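Local atomic coordinates of integral membrane indolylacetylinositol arabinosyltransferase EmbC (Mycolicibacterium smegmatis, PDB entry 7BVE), a protein that probably transfers arabinose units to build the arabinan polymer of the mycobacterial cell wall, as an integral membrane glycosyltransferase that binds the drug ethambutol. Residues A[101-106]-A[120-125]; A[90-95]-A[105-110]; A[145-150]-A[176-181]. All blocks are in the same frame, centred on the assembly; numbering follows the deposited sequence.

Contact 1: residues A[101-106]-A[120-125]; sequences KAIDRG and VRNTPV
Arg-121 folds its guanidinium against the backbone of Asp-104 and Arg-105. Its chain leaves with CG anti to the backbone N (chi1 -175°) and then bends at chi2 and chi3, which curls the charged end back to the loop. Arg-105 O lies 3.2 Å above the guanidinium plane of Arg-121, near its rim, and Arg-121 NH1 makes a weak hydrogen bond to Asp-104 O at 3.4 Å. Arg-105 meets Arg-121 NH1 with CB and CG, each 4.0 Å away; the guanidinium planes are 31° apart and the like charges stay separate, Arg-105 NE to Arg-121 NH1 being 5.8 Å. Arg-121 NH2 bonds to Arg-180 O, and Arg-105 makes a cation-pi contact with Tyr-1007. Asn-122 runs alongside Asp-104, its ND2 against Asp-104 CB, while Ile-103 crosses Asn-122 at about a right angle, its CG1 3.9 Å from Asn-122 OD1. The main chains are joined by Arg-121 N to Gly-106 O (3.3 Å, 161° at the hydrogen) and, weakly, by Asn-122 N to Ile-103 O. Residues 120-123 form a type I' turn, in which Val-120 O accepts from both N and OG1 of Thr-123. This turn joins strands 115-120 and 123-129 as a tight hairpin, lying against the loop that leads into strand 107-112.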
loop_
_atom_site.group_PDB
_atom_site.type_symbol
_atom_site.label_atom_id
_atom_site.label_comp_id
_atom_site.label_asym_id
_atom_site.label_seq_id
_atom_site.Cartn_x
_atom_site.Cartn_y
_atom_site.Cartn_z
ATOM N N LYS A 101 6.952 -22.041 26.274
ATOM C CA LYS A 101 5.515 -21.820 26.230
ATOM C C LYS A 101 4.731 -22.976 26.822
ATOM O O LYS A 101 3.550 -23.131 26.514
ATOM C CB LYS A 101 5.070 -21.591 24.789
ATOM C CG LYS A 101 5.701 -20.401 24.119
ATOM C CD LYS A 101 5.194 -19.107 24.706
ATOM C CE LYS A 101 5.736 -17.927 23.930
ATOM N NZ LYS A 101 5.281 -16.637 24.498
ATOM N N ALA A 102 5.361 -23.799 27.649
ATOM C CA ALA A 102 4.688 -24.965 28.196
ATOM C C ALA A 102 3.705 -24.618 29.289
ATOM O O ALA A 102 2.799 -25.408 29.560
ATOM C CB ALA A 102 5.710 -25.937 28.754
ATOM N N ILE A 103 3.871 -23.470 29.932
ATOM C CA ILE A 103 3.032 -23.100 31.060
ATOM C C ILE A 103 1.724 -22.453 30.620
ATOM O O ILE A 103 0.691 -22.672 31.271
ATOM C CB ILE A 103 3.834 -22.197 32.027
ATOM C CG1 ILE A 103 3.067 -21.949 33.322
ATOM C CG2 ILE A 103 4.304 -20.908 31.348
ATOM C CD1 ILE A 103 2.816 -23.192 34.110
ATOM N N ASP A 104 1.713 -21.742 29.494
ATOM C CA ASP A 104 0.530 -21.023 29.048
ATOM C C ASP A 104 -0.178 -21.699 27.888
ATOM O O ASP A 104 -0.963 -21.049 27.193
ATOM C CB ASP A 104 0.891 -19.586 28.674
ATOM C CG ASP A 104 2.022 -19.515 27.690
ATOM O OD1 ASP A 104 2.669 -20.548 27.460
ATOM O OD2 ASP A 104 2.257 -18.428 27.125
ATOM N N ARG A 105 0.086 -22.983 27.645
ATOM C CA ARG A 105 -0.619 -23.729 26.607
ATOM C C ARG A 105 -1.087 -25.106 27.029
ATOM O O ARG A 105 -1.986 -25.639 26.388
ATOM C CB ARG A 105 0.243 -23.881 25.349
ATOM C CG ARG A 105 0.498 -22.582 24.626
ATOM C CD ARG A 105 1.283 -22.757 23.366
ATOM N NE ARG A 105 1.650 -21.461 22.815
ATOM C CZ ARG A 105 2.386 -21.297 21.724
ATOM N NH1 ARG A 105 2.823 -22.350 21.053
ATOM N NH2 ARG A 105 2.679 -20.078 21.301
ATOM N N GLY A 106 -0.530 -25.697 28.067
ATOM C CA GLY A 106 -0.879 -27.061 28.399
ATOM C C GLY A 106 -1.251 -27.285 29.844
ATOM O O GLY A 106 -1.696 -26.367 30.528
ATOM N N VAL A 120 -3.612 -25.167 34.557
ATOM C CA VAL A 120 -4.257 -25.461 33.245
ATOM C C VAL A 120 -4.423 -24.133 32.504
ATOM O O VAL A 120 -5.080 -23.227 33.056
ATOM C CB VAL A 120 -5.611 -26.174 33.433
ATOM C CG1 VAL A 120 -6.327 -26.381 32.108
ATOM C CG2 VAL A 120 -5.456 -27.494 34.172
ATOM N N ARG A 121 -3.864 -24.044 31.295
ATOM C CA ARG A 121 -3.947 -22.809 30.473
ATOM C C ARG A 121 -3.550 -21.589 31.315
ATOM O O ARG A 121 -4.358 -20.639 31.373
ATOM C CB ARG A 121 -5.359 -22.642 29.901
ATOM C CG ARG A 121 -5.508 -21.465 28.948
ATOM C CD ARG A 121 -4.659 -21.628 27.702
ATOM N NE ARG A 121 -5.007 -22.828 26.953
ATOM C CZ ARG A 121 -4.425 -23.203 25.821
ATOM N NH1 ARG A 121 -3.459 -22.467 25.297
ATOM N NH2 ARG A 121 -4.810 -24.312 25.214
ATOM N N ASN A 122 -2.381 -21.639 31.971
ATOM C CA ASN A 122 -1.874 -20.479 32.767
ATOM C C ASN A 122 -2.745 -20.047 33.944
ATOM O O ASN A 122 -2.494 -18.977 34.462
ATOM C CB ASN A 122 -1.518 -19.247 31.938
ATOM C CG ASN A 122 -0.117 -18.778 32.219
ATOM O OD1 ASN A 122 0.451 -19.102 33.254
ATOM N ND2 ASN A 122 0.458 -18.055 31.280
ATOM N N THR A 123 -3.736 -20.810 34.360
ATOM C CA THR A 123 -4.549 -20.319 35.479
ATOM C C THR A 123 -4.703 -21.433 36.487
ATOM O O THR A 123 -5.287 -22.366 36.109
ATOM C CB THR A 123 -5.963 -20.070 34.961
ATOM O OG1 THR A 123 -6.592 -21.307 34.652
ATOM C CG2 THR A 123 -6.018 -19.197 33.731
ATOM N N PRO A 124 -4.456 -21.317 37.796
ATOM C CA PRO A 124 -4.571 -22.473 38.663
ATOM C C PRO A 124 -6.004 -22.980 38.798
ATOM O O PRO A 124 -6.873 -22.226 38.698
ATOM C CB PRO A 124 -4.064 -21.978 40.010
ATOM C CG PRO A 124 -3.314 -20.739 39.649
ATOM C CD PRO A 124 -4.110 -20.124 38.525
ATOM N N VAL A 125 -6.180 -24.269 39.034
ATOM C CA VAL A 125 -7.536 -24.844 39.189
ATOM C C VAL A 125 -7.743 -25.248 40.652
ATOM O O VAL A 125 -8.566 -24.689 41.271
ATOM C CB VAL A 125 -7.754 -25.971 38.170
ATOM C CG1 VAL A 125 -9.048 -26.710 38.372
ATOM C CG2 VAL A 125 -7.690 -25.440 36.762
#

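Contact 2: residues A[90-95]-A[105-110]; sequences VLLSTV and RGLLIE
Leu-92 and Ile-109 meet through both backbone and side chain where strands 90-93 and 107-112 run antiparallel in a four-stranded sheet; on its other side the first strand bonds through Ser-93 and Thr-94 to the backbone of Phe-187 and Val-184. Of the polar contacts, Ile-109 N to Leu-92 O is a sound hydrogen bond, 3.1 Å long with 158° at the hydrogen. Thr-94 N to Leu-107 O, at 3.3 Å, is weak. Between these two links Ser-93 and Leu-108 form a non-hydrogen-bonded pair with CA atoms 4.6 Å apart. One bond is made by a side chain instead of a carbonyl: Leu-107 N donates to Thr-94 OG1 over 3.2 Å. A chi1 of 64° swings OG1 to the side of Leu-107; the same oxygen is hydrogen-bonded to Gln-182 O.

The apolar contacts fall on two sides. Ile-109 CD1 lies 3.9 Å from Leu-92 CB, the two side chains running alongside each other, and Leu-92 CD2 approaches Leu-107 CD2 at 4.3 Å. On this side Leu-107 and Ile-109 also reach Phe-143 and Leu-141 of strand 140-145, consistent with the packing of two sheets in a concanavalin-like sandwich. On the side carrying Ser-93 and Leu-108, Val-90 CG1 touches Leu-108 CD2 at 3.8 Å. Toward the loop, Val-95 CG1 packs on Gly-106 CA.

With few and partly weak strand bonds but almost every touching residue buried, the pairing appears to owe much of its hold to aliphatic packing, and the threonine hydroxyl satisfies the N-H of Leu-107.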
loop_
_atom_site.group_PDB
_atom_site.type_symbol
_atom_site.label_atom_id
_atom_site.label_comp_id
_atom_site.label_asym_id
_atom_site.label_seq_id
_atom_site.Cartn_x
_atom_site.Cartn_y
_atom_site.Cartn_z
ATOM N N VAL A 90 7.390 -32.399 38.124
ATOM C CA VAL A 90 6.057 -32.684 37.610
ATOM C C VAL A 90 5.676 -34.126 37.909
ATOM O O VAL A 90 6.503 -35.043 37.867
ATOM C CB VAL A 90 5.957 -32.353 36.108
ATOM C CG1 VAL A 90 6.250 -30.893 35.878
ATOM C CG2 VAL A 90 6.872 -33.203 35.272
ATOM N N LEU A 91 4.417 -34.311 38.284
ATOM C CA LEU A 91 3.817 -35.626 38.424
ATOM C C LEU A 91 3.216 -36.111 37.121
ATOM O O LEU A 91 3.251 -37.312 36.839
ATOM C CB LEU A 91 2.731 -35.584 39.502
ATOM C CG LEU A 91 1.939 -36.841 39.852
ATOM C CD1 LEU A 91 2.830 -37.861 40.473
ATOM C CD2 LEU A 91 0.818 -36.500 40.790
ATOM N N LEU A 92 2.699 -35.188 36.317
ATOM C CA LEU A 92 2.026 -35.483 35.069
ATOM C C LEU A 92 1.959 -34.188 34.282
ATOM O O LEU A 92 1.941 -33.106 34.864
ATOM C CB LEU A 92 0.634 -36.053 35.330
ATOM C CG LEU A 92 -0.193 -36.713 34.245
ATOM C CD1 LEU A 92 -0.974 -37.794 34.917
ATOM C CD2 LEU A 92 -1.132 -35.730 33.592
ATOM N N SER A 93 1.925 -34.307 32.964
ATOM C CA SER A 93 1.944 -33.148 32.091
ATOM C C SER A 93 1.423 -33.568 30.730
ATOM O O SER A 93 1.357 -34.757 30.420
ATOM C CB SER A 93 3.350 -32.571 31.966
ATOM O OG SER A 93 3.372 -31.486 31.066
ATOM N N THR A 94 1.037 -32.585 29.927
ATOM C CA THR A 94 0.781 -32.816 28.516
ATOM C C THR A 94 1.756 -32.064 27.628
ATOM O O THR A 94 1.650 -32.144 26.405
ATOM C CB THR A 94 -0.658 -32.439 28.139
ATOM O OG1 THR A 94 -0.868 -31.040 28.332
ATOM C CG2 THR A 94 -1.651 -33.211 28.969
ATOM N N VAL A 95 2.695 -31.328 28.218
ATOM C CA VAL A 95 3.775 -30.648 27.502
ATOM C C VAL A 95 5.070 -30.853 28.267
ATOM O O VAL A 95 5.060 -31.109 29.478
ATOM C CB VAL A 95 3.491 -29.139 27.354
ATOM C CG1 VAL A 95 2.379 -28.882 26.367
ATOM C CG2 VAL A 95 3.101 -28.579 28.684
ATOM N N ARG A 105 0.086 -22.983 27.645
ATOM C CA ARG A 105 -0.619 -23.729 26.607
ATOM C C ARG A 105 -1.087 -25.106 27.029
ATOM O O ARG A 105 -1.986 -25.639 26.388
ATOM C CB ARG A 105 0.243 -23.881 25.349
ATOM C CG ARG A 105 0.498 -22.582 24.626
ATOM C CD ARG A 105 1.283 -22.757 23.366
ATOM N NE ARG A 105 1.650 -21.461 22.815
ATOM C CZ ARG A 105 2.386 -21.297 21.724
ATOM N NH1 ARG A 105 2.823 -22.350 21.053
ATOM N NH2 ARG A 105 2.679 -20.078 21.301
ATOM N N GLY A 106 -0.530 -25.697 28.067
ATOM C CA GLY A 106 -0.879 -27.061 28.399
ATOM C C GLY A 106 -1.251 -27.285 29.844
ATOM O O GLY A 106 -1.696 -26.367 30.528
ATOM N N LEU A 107 -1.072 -28.508 30.318
ATOM C CA LEU A 107 -1.472 -28.907 31.655
ATOM C C LEU A 107 -0.261 -29.369 32.445
ATOM O O LEU A 107 0.668 -29.952 31.885
ATOM C CB LEU A 107 -2.492 -30.035 31.582
ATOM C CG LEU A 107 -3.303 -30.522 32.777
ATOM C CD1 LEU A 107 -4.536 -31.010 32.165
ATOM C CD2 LEU A 107 -2.666 -31.663 33.512
ATOM N N LEU A 108 -0.289 -29.129 33.753
ATOM C CA LEU A 108 0.782 -29.523 34.655
ATOM C C LEU A 108 0.202 -29.831 36.023
ATOM O O LEU A 108 -0.685 -29.126 36.500
ATOM C CB LEU A 108 1.843 -28.425 34.786
ATOM C CG LEU A 108 2.787 -28.106 33.629
ATOM C CD1 LEU A 108 3.518 -26.834 33.904
ATOM C CD2 LEU A 108 3.776 -29.214 33.466
ATOM N N ILE A 109 0.701 -30.890 36.649
ATOM C CA ILE A 109 0.379 -31.212 38.034
ATOM C C ILE A 109 1.716 -31.091 38.764
ATOM O O ILE A 109 2.072 -31.900 39.626
ATOM C CB ILE A 109 -0.303 -32.588 38.167
ATOM C CG1 ILE A 109 -1.483 -32.657 37.207
ATOM C CG2 ILE A 109 -0.953 -32.775 39.528
ATOM C CD1 ILE A 109 -2.125 -34.003 37.123
ATOM N N GLU A 110 2.501 -30.104 38.333
ATOM C CA GLU A 110 3.803 -29.746 38.883
ATOM C C GLU A 110 3.707 -29.451 40.373
ATOM O O GLU A 110 2.665 -29.004 40.853
ATOM C CB GLU A 110 4.348 -28.532 38.121
ATOM C CG GLU A 110 5.788 -28.138 38.417
ATOM C CD GLU A 110 6.252 -26.951 37.596
ATOM O OE1 GLU A 110 5.438 -26.411 36.818
ATOM O OE2 GLU A 110 7.431 -26.557 37.725
#

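Contact 3: residues A[145-150]-A[176-181]; sequences AHADKV and GYDFRP
Ala-147 and Arg-180 meet where the loop after strand 171-175 packs against a beta hairpin, the turn between strands 140-145 and 149-155 in the seven-stranded antiparallel sheet of the concanavalin-like domain. Ala-147 lies over the flat end of Arg-180: Ala-147 CB stands 3.9 Å above the guanidinium plane of Arg-180, toward its rim. The rotation of that group is set by Asp-178, which it meets side-on. Arg-180 NE bonds to Asp-178 OD1 at 3.2 Å and Arg-180 NH1 to Asp-178 OD2 at 3.3 Å, each carboxylate oxygen accepting through its syn lone pair, with OD2 in the guanidinium plane and OD1 tilted 17° from it. The other nitrogen, NH2, bonds to Ala-65 O, and NH1 also reaches Pro-1070 O, so this salt-bridged group joins separate loops. The bend at chi3 (-74°) turns the guanidinium across Ala-147 after CG has passed His-146 O.

No hydrogen bond spans the two segments; their direct contact is packing. Ala-145 CB touches Pro-181 CD at 4.3 Å near the base of the hairpin. Phe-179 turns its ring away, one face against Tyr-177 CD2, and meets the hairpin through its first side-chain carbon: Phe-179 CB lies 3.8 Å from Val-150 CG1.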
loop_
_atom_site.group_PDB
_atom_site.type_symbol
_atom_site.label_atom_id
_atom_site.label_comp_id
_atom_site.label_asym_id
_atom_site.label_seq_id
_atom_site.Cartn_x
_atom_site.Cartn_y
_atom_site.Cartn_z
ATOM N N ALA A 145 -11.795 -32.111 31.689
ATOM C CA ALA A 145 -11.759 -30.951 30.810
ATOM C C ALA A 145 -12.720 -31.142 29.648
ATOM O O ALA A 145 -12.792 -32.223 29.065
ATOM C CB ALA A 145 -10.354 -30.697 30.275
ATOM N N HIS A 146 -13.462 -30.085 29.319
ATOM C CA HIS A 146 -14.393 -30.083 28.202
ATOM C C HIS A 146 -14.336 -28.725 27.524
ATOM O O HIS A 146 -13.559 -27.850 27.907
ATOM C CB HIS A 146 -15.828 -30.367 28.643
ATOM C CG HIS A 146 -16.030 -31.726 29.219
ATOM N ND1 HIS A 146 -15.997 -32.868 28.452
ATOM C CD2 HIS A 146 -16.311 -32.126 30.480
ATOM C CE1 HIS A 146 -16.226 -33.916 29.220
ATOM N NE2 HIS A 146 -16.420 -33.494 30.455
ATOM N N ALA A 147 -15.201 -28.537 26.531
ATOM C CA ALA A 147 -15.236 -27.292 25.774
ATOM C C ALA A 147 -15.920 -26.156 26.515
ATOM O O ALA A 147 -15.867 -25.020 26.040
ATOM C CB ALA A 147 -15.933 -27.518 24.436
ATOM N N ASP A 148 -16.549 -26.427 27.655
ATOM C CA ASP A 148 -17.271 -25.404 28.397
ATOM C C ASP A 148 -16.735 -25.206 29.811
ATOM O O ASP A 148 -16.763 -24.085 30.326
ATOM C CB ASP A 148 -18.755 -25.751 28.429
ATOM C CG ASP A 148 -19.011 -27.163 28.887
ATOM O OD1 ASP A 148 -18.036 -27.913 29.073
ATOM O OD2 ASP A 148 -20.189 -27.530 29.059
ATOM N N LYS A 149 -16.234 -26.263 30.447
ATOM C CA LYS A 149 -15.708 -26.118 31.797
ATOM C C LYS A 149 -14.609 -27.138 32.068
ATOM O O LYS A 149 -14.650 -28.261 31.563
ATOM C CB LYS A 149 -16.825 -26.250 32.841
ATOM C CG LYS A 149 -17.531 -27.587 32.854
ATOM C CD LYS A 149 -18.573 -27.644 33.947
ATOM C CE LYS A 149 -19.256 -28.999 33.971
ATOM N NZ LYS A 149 -20.292 -29.088 35.037
ATOM N N VAL A 150 -13.620 -26.720 32.855
ATOM C CA VAL A 150 -12.615 -27.603 33.432
ATOM C C VAL A 150 -12.851 -27.636 34.933
ATOM O O VAL A 150 -13.446 -26.708 35.489
ATOM C CB VAL A 150 -11.182 -27.148 33.103
ATOM C CG1 VAL A 150 -10.958 -27.170 31.615
ATOM C CG2 VAL A 150 -10.921 -25.769 33.630
ATOM N N GLY A 176 -16.919 -20.287 30.977
ATOM C CA GLY A 176 -17.045 -19.084 30.181
ATOM C C GLY A 176 -15.952 -18.880 29.162
ATOM O O GLY A 176 -15.903 -17.823 28.527
ATOM N N TYR A 177 -15.082 -19.865 28.981
ATOM C CA TYR A 177 -13.965 -19.793 28.052
ATOM C C TYR A 177 -13.508 -21.219 27.800
ATOM O O TYR A 177 -13.776 -22.118 28.601
ATOM C CB TYR A 177 -12.832 -18.923 28.610
ATOM C CG TYR A 177 -11.651 -18.710 27.696
ATOM C CD1 TYR A 177 -11.763 -17.926 26.560
ATOM C CD2 TYR A 177 -10.416 -19.260 27.992
ATOM C CE1 TYR A 177 -10.684 -17.720 25.730
ATOM C CE2 TYR A 177 -9.329 -19.058 27.171
ATOM C CZ TYR A 177 -9.470 -18.287 26.042
ATOM O OH TYR A 177 -8.388 -18.081 25.216
ATOM N N ASP A 178 -12.836 -21.423 26.670
ATOM C CA ASP A 178 -12.403 -22.756 26.260
ATOM C C ASP A 178 -11.007 -22.988 26.834
ATOM O O ASP A 178 -9.998 -22.557 26.278
ATOM C CB ASP A 178 -12.449 -22.873 24.742
ATOM C CG ASP A 178 -12.488 -24.301 24.266
ATOM O OD1 ASP A 178 -12.342 -25.211 25.099
ATOM O OD2 ASP A 178 -12.717 -24.521 23.062
ATOM N N PHE A 179 -10.954 -23.667 27.979
ATOM C CA PHE A 179 -9.710 -23.929 28.692
ATOM C C PHE A 179 -9.172 -25.322 28.426
ATOM O O PHE A 179 -8.634 -25.950 29.340
ATOM C CB PHE A 179 -9.889 -23.762 30.201
ATOM C CG PHE A 179 -10.102 -22.353 30.649
ATOM C CD1 PHE A 179 -9.042 -21.471 30.722
ATOM C CD2 PHE A 179 -11.356 -21.925 31.043
ATOM C CE1 PHE A 179 -9.234 -20.184 31.144
ATOM C CE2 PHE A 179 -11.552 -20.642 31.469
ATOM C CZ PHE A 179 -10.493 -19.768 31.516
ATOM N N ARG A 180 -9.332 -25.837 27.228
ATOM C CA ARG A 180 -8.786 -27.156 26.960
ATOM C C ARG A 180 -7.278 -27.065 26.766
ATOM O O ARG A 180 -6.800 -26.148 26.093
ATOM C CB ARG A 180 -9.446 -27.786 25.747
ATOM C CG ARG A 180 -10.821 -28.312 26.043
ATOM C CD ARG A 180 -11.445 -29.011 24.868
ATOM N NE ARG A 180 -11.886 -28.085 23.840
ATOM C CZ ARG A 180 -12.388 -28.465 22.676
ATOM N NH1 ARG A 180 -12.779 -27.565 21.796
ATOM N NH2 ARG A 180 -12.507 -29.747 22.398
ATOM N N PRO A 181 -6.504 -27.965 27.362
ATOM C CA PRO A 181 -5.052 -27.904 27.221
ATOM C C PRO A 181 -4.570 -28.541 25.929
ATOM O O PRO A 181 -5.195 -29.444 25.376
ATOM C CB PRO A 181 -4.563 -28.695 28.438
ATOM C CG PRO A 181 -5.637 -29.642 28.708
ATOM C CD PRO A 181 -6.909 -28.946 28.380
#

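From the N terminus, contact 2 comes first: strand 90-93 pairs with strand 107-112 and closes the loop 96-104. Contact 1 opens inside that loop and closes beyond it at the 120-123 turn, so the two cross, sharing Arg-105 and Gly-106; their centres are 8 Å apart. Together they set the loop between strands 90-93 and 107-112 against the turn joining strands 115-120 and 123-129. Contact 3 follows in series, bringing the chain after strand 171-175 back to the hairpin at 145-150. Gly-106 C to Pro-181 CB (3.9 Å) and Leu-107 CD1 to Pro-181 CG (3.9 Å) join 176-181 to contacts 1 and 2, so that this loop bridges the four-stranded sheet and the hairpin of the seven-stranded one.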